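PpBBE-like 1 D396N (Physcomitrella patens subsp. patens, PDB 6EO5) oxidises cellobiose as a flavoenzyme with bound FAD, being the moss homologue of berberine bridge enzyme, here in a point variant. Local coordinates at residues A[23-28]-A[48-54]; A[225-229]-A[282-286]. All blocks are in the same frame, centred on the assembly; numbering follows the deposited sequence.

Contact 1: A[23-28]-A[48-54]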
# COMPACT_ATOMS: atom_id res chain seq x y z
N ALA A 23 -9.53 -25.39 -11.04
CA ALA A 23 -9.42 -24.58 -9.84
C ALA A 23 -10.77 -24.49 -9.14
O ALA A 23 -11.83 -24.65 -9.76
CB ALA A 23 -8.90 -23.19 -10.18
N ARG A 24 -10.73 -24.22 -7.84
CA ARG A 24 -11.96 -23.96 -7.10
C ARG A 24 -12.63 -22.69 -7.62
O ARG A 24 -11.96 -21.74 -8.03
CB ARG A 24 -11.64 -23.82 -5.61
CG ARG A 24 -12.80 -23.36 -4.75
CD ARG A 24 -12.45 -23.51 -3.28
NE ARG A 24 -11.26 -22.75 -2.90
CZ ARG A 24 -11.30 -21.57 -2.28
NH1 ARG A 24 -12.47 -21.02 -1.98
NH2 ARG A 24 -10.17 -20.94 -1.95
N THR A 25 -13.97 -22.69 -7.64
CA THR A 25 -14.72 -21.53 -8.09
C THR A 25 -15.89 -21.27 -7.15
O THR A 25 -16.25 -22.10 -6.32
CB THR A 25 -15.26 -21.68 -9.52
OG1 THR A 25 -16.21 -22.76 -9.57
CG2 THR A 25 -14.12 -21.93 -10.51
N ALA A 26 -16.48 -20.08 -7.30
CA ALA A 26 -17.72 -19.73 -6.62
C ALA A 26 -18.52 -18.84 -7.56
O ALA A 26 -17.96 -17.91 -8.15
CB ALA A 26 -17.47 -19.02 -5.29
N PHE A 27 -19.81 -19.13 -7.71
CA PHE A 27 -20.63 -18.45 -8.70
C PHE A 27 -21.84 -17.81 -8.04
O PHE A 27 -22.28 -18.24 -6.97
CB PHE A 27 -21.08 -19.43 -9.80
CG PHE A 27 -20.08 -19.59 -10.91
CD1 PHE A 27 -19.03 -20.48 -10.79
CD2 PHE A 27 -20.19 -18.83 -12.06
CE1 PHE A 27 -18.09 -20.62 -11.82
CE2 PHE A 27 -19.25 -18.96 -13.10
CZ PHE A 27 -18.21 -19.85 -12.97
N PRO A 28 -22.38 -16.74 -8.64
CA PRO A 28 -23.42 -15.95 -7.96
C PRO A 28 -24.58 -16.82 -7.49
O PRO A 28 -24.99 -17.76 -8.17
CB PRO A 28 -23.87 -14.96 -9.03
CG PRO A 28 -22.68 -14.81 -9.92
CD PRO A 28 -22.02 -16.16 -9.94
N PRO A 48 -19.05 -9.79 -8.93
CA PRO A 48 -18.32 -10.37 -10.07
C PRO A 48 -19.15 -11.42 -10.79
O PRO A 48 -20.18 -11.88 -10.30
CB PRO A 48 -17.07 -11.00 -9.42
CG PRO A 48 -17.00 -10.45 -8.04
CD PRO A 48 -18.42 -10.14 -7.64
N SER A 49 -18.68 -11.80 -11.99
CA SER A 49 -19.20 -13.00 -12.65
C SER A 49 -18.88 -14.24 -11.84
O SER A 49 -19.74 -15.10 -11.62
CB SER A 49 -18.61 -13.16 -14.05
OG SER A 49 -18.63 -11.97 -14.80
N ALA A 50 -17.64 -14.36 -11.39
CA ALA A 50 -17.21 -15.54 -10.65
C ALA A 50 -15.90 -15.25 -9.94
O ALA A 50 -15.16 -14.34 -10.31
CB ALA A 50 -17.06 -16.75 -11.58
N PHE A 51 -15.64 -16.05 -8.91
CA PHE A 51 -14.34 -16.13 -8.27
C PHE A 51 -13.69 -17.45 -8.66
O PHE A 51 -14.33 -18.50 -8.58
CB PHE A 51 -14.47 -16.06 -6.74
CG PHE A 51 -15.04 -14.77 -6.23
CD1 PHE A 51 -14.20 -13.71 -5.90
CD2 PHE A 51 -16.41 -14.61 -6.06
CE1 PHE A 51 -14.71 -12.53 -5.43
CE2 PHE A 51 -16.93 -13.42 -5.57
CZ PHE A 51 -16.09 -12.38 -5.26
N VAL A 52 -12.44 -17.39 -9.09
CA VAL A 52 -11.62 -18.57 -9.29
C VAL A 52 -10.40 -18.45 -8.39
O VAL A 52 -9.86 -17.35 -8.21
CB VAL A 52 -11.22 -18.76 -10.78
CG1 VAL A 52 -10.52 -17.53 -11.33
CG2 VAL A 52 -10.35 -20.00 -10.94
N PHE A 53 -10.00 -19.57 -7.78
CA PHE A 53 -8.95 -19.61 -6.77
C PHE A 53 -7.81 -20.48 -7.28
O PHE A 53 -7.70 -21.65 -6.88
CB PHE A 53 -9.49 -20.14 -5.44
CG PHE A 53 -10.57 -19.27 -4.85
CD1 PHE A 53 -11.88 -19.34 -5.31
CD2 PHE A 53 -10.29 -18.39 -3.81
CE1 PHE A 53 -12.87 -18.55 -4.76
CE2 PHE A 53 -11.28 -17.59 -3.26
CZ PHE A 53 -12.57 -17.68 -3.74
N PRO A 54 -6.96 -19.96 -8.15
CA PRO A 54 -5.86 -20.77 -8.68
C PRO A 54 -4.92 -21.20 -7.58
O PRO A 54 -4.65 -20.44 -6.64
CB PRO A 54 -5.15 -19.84 -9.67
CG PRO A 54 -6.08 -18.74 -9.92
CD PRO A 54 -6.95 -18.60 -8.71

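Contact 2: A[225-229]-A[282-286]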
# COMPACT_ATOMS: atom_id res chain seq x y z
N PHE A 225 8.69 4.15 19.38
CA PHE A 225 8.28 5.31 20.16
C PHE A 225 6.95 5.84 19.65
O PHE A 225 6.63 5.71 18.46
CB PHE A 225 9.33 6.42 20.13
CG PHE A 225 9.69 6.92 18.75
CD1 PHE A 225 10.68 6.29 18.01
CD2 PHE A 225 9.06 8.04 18.22
CE1 PHE A 225 11.03 6.75 16.75
CE2 PHE A 225 9.40 8.52 16.95
CZ PHE A 225 10.39 7.87 16.22
N LYS A 226 6.19 6.43 20.56
CA LYS A 226 4.93 7.08 20.19
C LYS A 226 4.64 8.16 21.22
O LYS A 226 4.63 7.89 22.43
CB LYS A 226 3.80 6.06 20.10
CG LYS A 226 2.45 6.64 19.70
CD LYS A 226 1.55 5.54 19.14
CE LYS A 226 0.13 6.04 18.91
NZ LYS A 226 -0.69 5.04 18.18
N TYR A 227 4.44 9.38 20.75
CA TYR A 227 4.10 10.52 21.59
C TYR A 227 2.73 11.01 21.16
O TYR A 227 2.53 11.36 19.99
CB TYR A 227 5.15 11.63 21.47
CG TYR A 227 6.57 11.12 21.62
CD1 TYR A 227 7.04 10.68 22.86
CD2 TYR A 227 7.42 11.04 20.53
CE1 TYR A 227 8.33 10.19 23.00
CE2 TYR A 227 8.72 10.56 20.67
CZ TYR A 227 9.16 10.13 21.91
OH TYR A 227 10.44 9.65 22.06
N ARG A 228 1.79 11.05 22.11
CA ARG A 228 0.37 11.18 21.83
C ARG A 228 -0.22 12.34 22.64
O ARG A 228 0.20 12.60 23.77
CB ARG A 228 -0.32 9.85 22.16
CG ARG A 228 -1.77 9.79 21.83
CD ARG A 228 -2.26 8.35 21.80
NE ARG A 228 -3.71 8.34 21.53
CZ ARG A 228 -4.40 7.26 21.17
NH1 ARG A 228 -3.78 6.08 21.03
NH2 ARG A 228 -5.70 7.36 20.95
N TRP A 229 -1.19 13.04 22.04
CA TRP A 229 -1.92 14.13 22.70
C TRP A 229 -3.40 14.02 22.38
O TRP A 229 -3.81 13.40 21.39
CB TRP A 229 -1.48 15.52 22.24
CG TRP A 229 -0.12 15.99 22.61
CD1 TRP A 229 0.20 16.85 23.63
CD2 TRP A 229 1.10 15.69 21.93
NE1 TRP A 229 1.56 17.08 23.63
CE2 TRP A 229 2.13 16.39 22.60
CE3 TRP A 229 1.43 14.90 20.82
CZ2 TRP A 229 3.46 16.32 22.20
CZ3 TRP A 229 2.75 14.83 20.43
CH2 TRP A 229 3.75 15.53 21.12
N VAL A 282 15.01 12.40 18.82
CA VAL A 282 13.65 12.92 18.91
C VAL A 282 13.60 14.16 19.78
O VAL A 282 12.51 14.66 20.07
CB VAL A 282 12.66 11.85 19.41
CG1 VAL A 282 12.62 10.67 18.45
CG2 VAL A 282 13.03 11.38 20.81
N LYS A 283 14.75 14.67 20.20
CA LYS A 283 14.78 15.80 21.13
C LYS A 283 14.17 17.06 20.51
O LYS A 283 13.42 17.77 21.18
CB LYS A 283 16.22 16.04 21.57
CG LYS A 283 16.50 17.36 22.26
CD LYS A 283 18.02 17.52 22.35
CE LYS A 283 18.66 17.16 20.99
NZ LYS A 283 20.09 16.74 21.10
N THR A 284 14.48 17.35 19.25
CA THR A 284 14.00 18.60 18.67
C THR A 284 12.50 18.57 18.40
O THR A 284 11.84 19.61 18.47
CB THR A 284 14.77 18.93 17.38
OG1 THR A 284 14.49 17.95 16.37
CG2 THR A 284 16.26 18.94 17.65
N PHE A 285 11.93 17.39 18.13
CA PHE A 285 10.48 17.29 18.01
C PHE A 285 9.80 17.57 19.34
O PHE A 285 8.88 18.40 19.42
CB PHE A 285 10.06 15.92 17.48
CG PHE A 285 8.57 15.67 17.58
CD1 PHE A 285 7.69 16.32 16.72
CD2 PHE A 285 8.06 14.82 18.56
CE1 PHE A 285 6.31 16.13 16.82
CE2 PHE A 285 6.69 14.62 18.67
CZ PHE A 285 5.81 15.28 17.78
N LEU A 286 10.22 16.88 20.41
CA LEU A 286 9.59 17.05 21.71
C LEU A 286 9.78 18.46 22.24
O LEU A 286 8.90 19.00 22.92
CB LEU A 286 10.16 16.04 22.71
CG LEU A 286 9.98 14.58 22.30
CD1 LEU A 286 10.99 13.70 23.01
CD2 LEU A 286 8.56 14.15 22.60

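Contact 1: A[23-28]-A[48-54]
Arg24 sets out with CG anti to the backbone N (chi1 172°) and then bends at chi3 (58°), which turns its guanidinium back over the Phe53 ring of the facing strand. Phe53 meets it with CG anti to its own carbonyl carbon, placing the ring beneath the cation. The two planes lie 22° apart with their centres 3.7 Å from each other, so the pair is stacked as well as cation-pi. NH1 sits over the middle of the ring, and Arg24 NH2 is 3.2 Å from Phe53 CD2 at the rim.

The backbones run antiparallel as strands 24-26 and 50-53. Phe53 N gives a bond to Arg24 O (2.9 Å), while at the hydrogen-bonded pair Ala26-Phe51 the bond from Ala26 N to Phe51 O (3.0 Å) is answered by the nearly straight one from Phe51 N to Ala26 O (3.1 Å). On the face that carries Thr25 and Val52, Ala23 CB touches Val52 CG2 at 3.6 Å. Ala50 CB makes a CH-pi contact over one face of Phe27, 3.5 Å from CE2. Helix 14-21 also packs on the Phe27 ring, and helix 57-70 on Val52.

With an alanine at Phe53 the guanidinium of Arg24 would probably lose its stacking surface and turn more freely, keeping a long, weak ion pair from NH2 to Glu100.

Backbone bonds thus fix the register of strand 24-26, an outermost strand of the mixed sheet in the FAD-binding part, against strand 50-53, while the Phe53 ring offers the exposed arginine a pi face that probably stabilises its positive charge.

Contact 2: A[225-229]-A[282-286]
Strand 225-229 and the helical turn 282-286 run almost exactly parallel, their axes 2° apart and 11.5 Å from each other at closest approach, and side chains of Phe225, Tyr227 and Trp229 bridge the gap from alternate positions of the strand.

Tyr227 is at the centre. Leu286 reaches over one face of its ring at about a right angle and sets CD2 above the middle, 3.7 Å from the centroid and 8° off the ring normal, a well-centred CH-pi contact. The same methyl is nearly equidistant from all six ring carbons, with Tyr227 CG at 3.8 Å. Val282 spreads its two methyls between neighbouring aromatics: CG2 lies 3.4 Å from Tyr227 OH, while CG1 stands over one face of Phe225, 4.2 Å from CE2 and displaced toward the rim.

Phe285 points its ring at the sheet because CG is anti to its backbone N (chi1 169°). From there the far end of the ring fits between two strand residues, CE2 approaching Tyr227 CD2 at 4.1 Å and CZ approaching Trp229 CH2 at 3.9 Å. The side chains of Phe285 and Trp229 come from opposite directions. Phe242 of helix 235-246 and Leu267 of strand 264-271 add to the packing around Phe285.

Helix 279-288 thus packs on the seven-stranded antiparallel sheet, consistent with the substrate domain of this flavoprotein family. Contact between the segments is largely apolar, methyls meeting aromatic carbons, with the Tyr227 hydroxyl also touching Val282. The polar atoms in this buried layer find partners beyond it: Tyr227 OH is hydrogen-bonded to Glu297 OE2 on the adjoining strand and Trp229 NE1 to Pro291 O, bonds that probably fix the rotation of both rings.

Contact 1 comes first along the chain and closes before contact 2 opens. Their centres are 49 Å apart on opposite sides of the chain's centre, with about 33 Å between nearest atoms, and they share no sheet. Contact 1 joins two strands at one border of the mixed sheet 24-26, 50-53, 95-98 and 74-77; segment 48-54 belongs to the FAD-binding part, and the Pro54 side chain is about 9 Å from FAD. Contact 2 lays helix 279-288 on the seven-stranded antiparallel sheet, which is consistent with the substrate-domain sheet of the vanillyl-alcohol oxidase family. The contacts therefore belong to two separate parts of the protein, a strand pair on the FAD-binding side and a helix laid on the probable substrate-domain sheet.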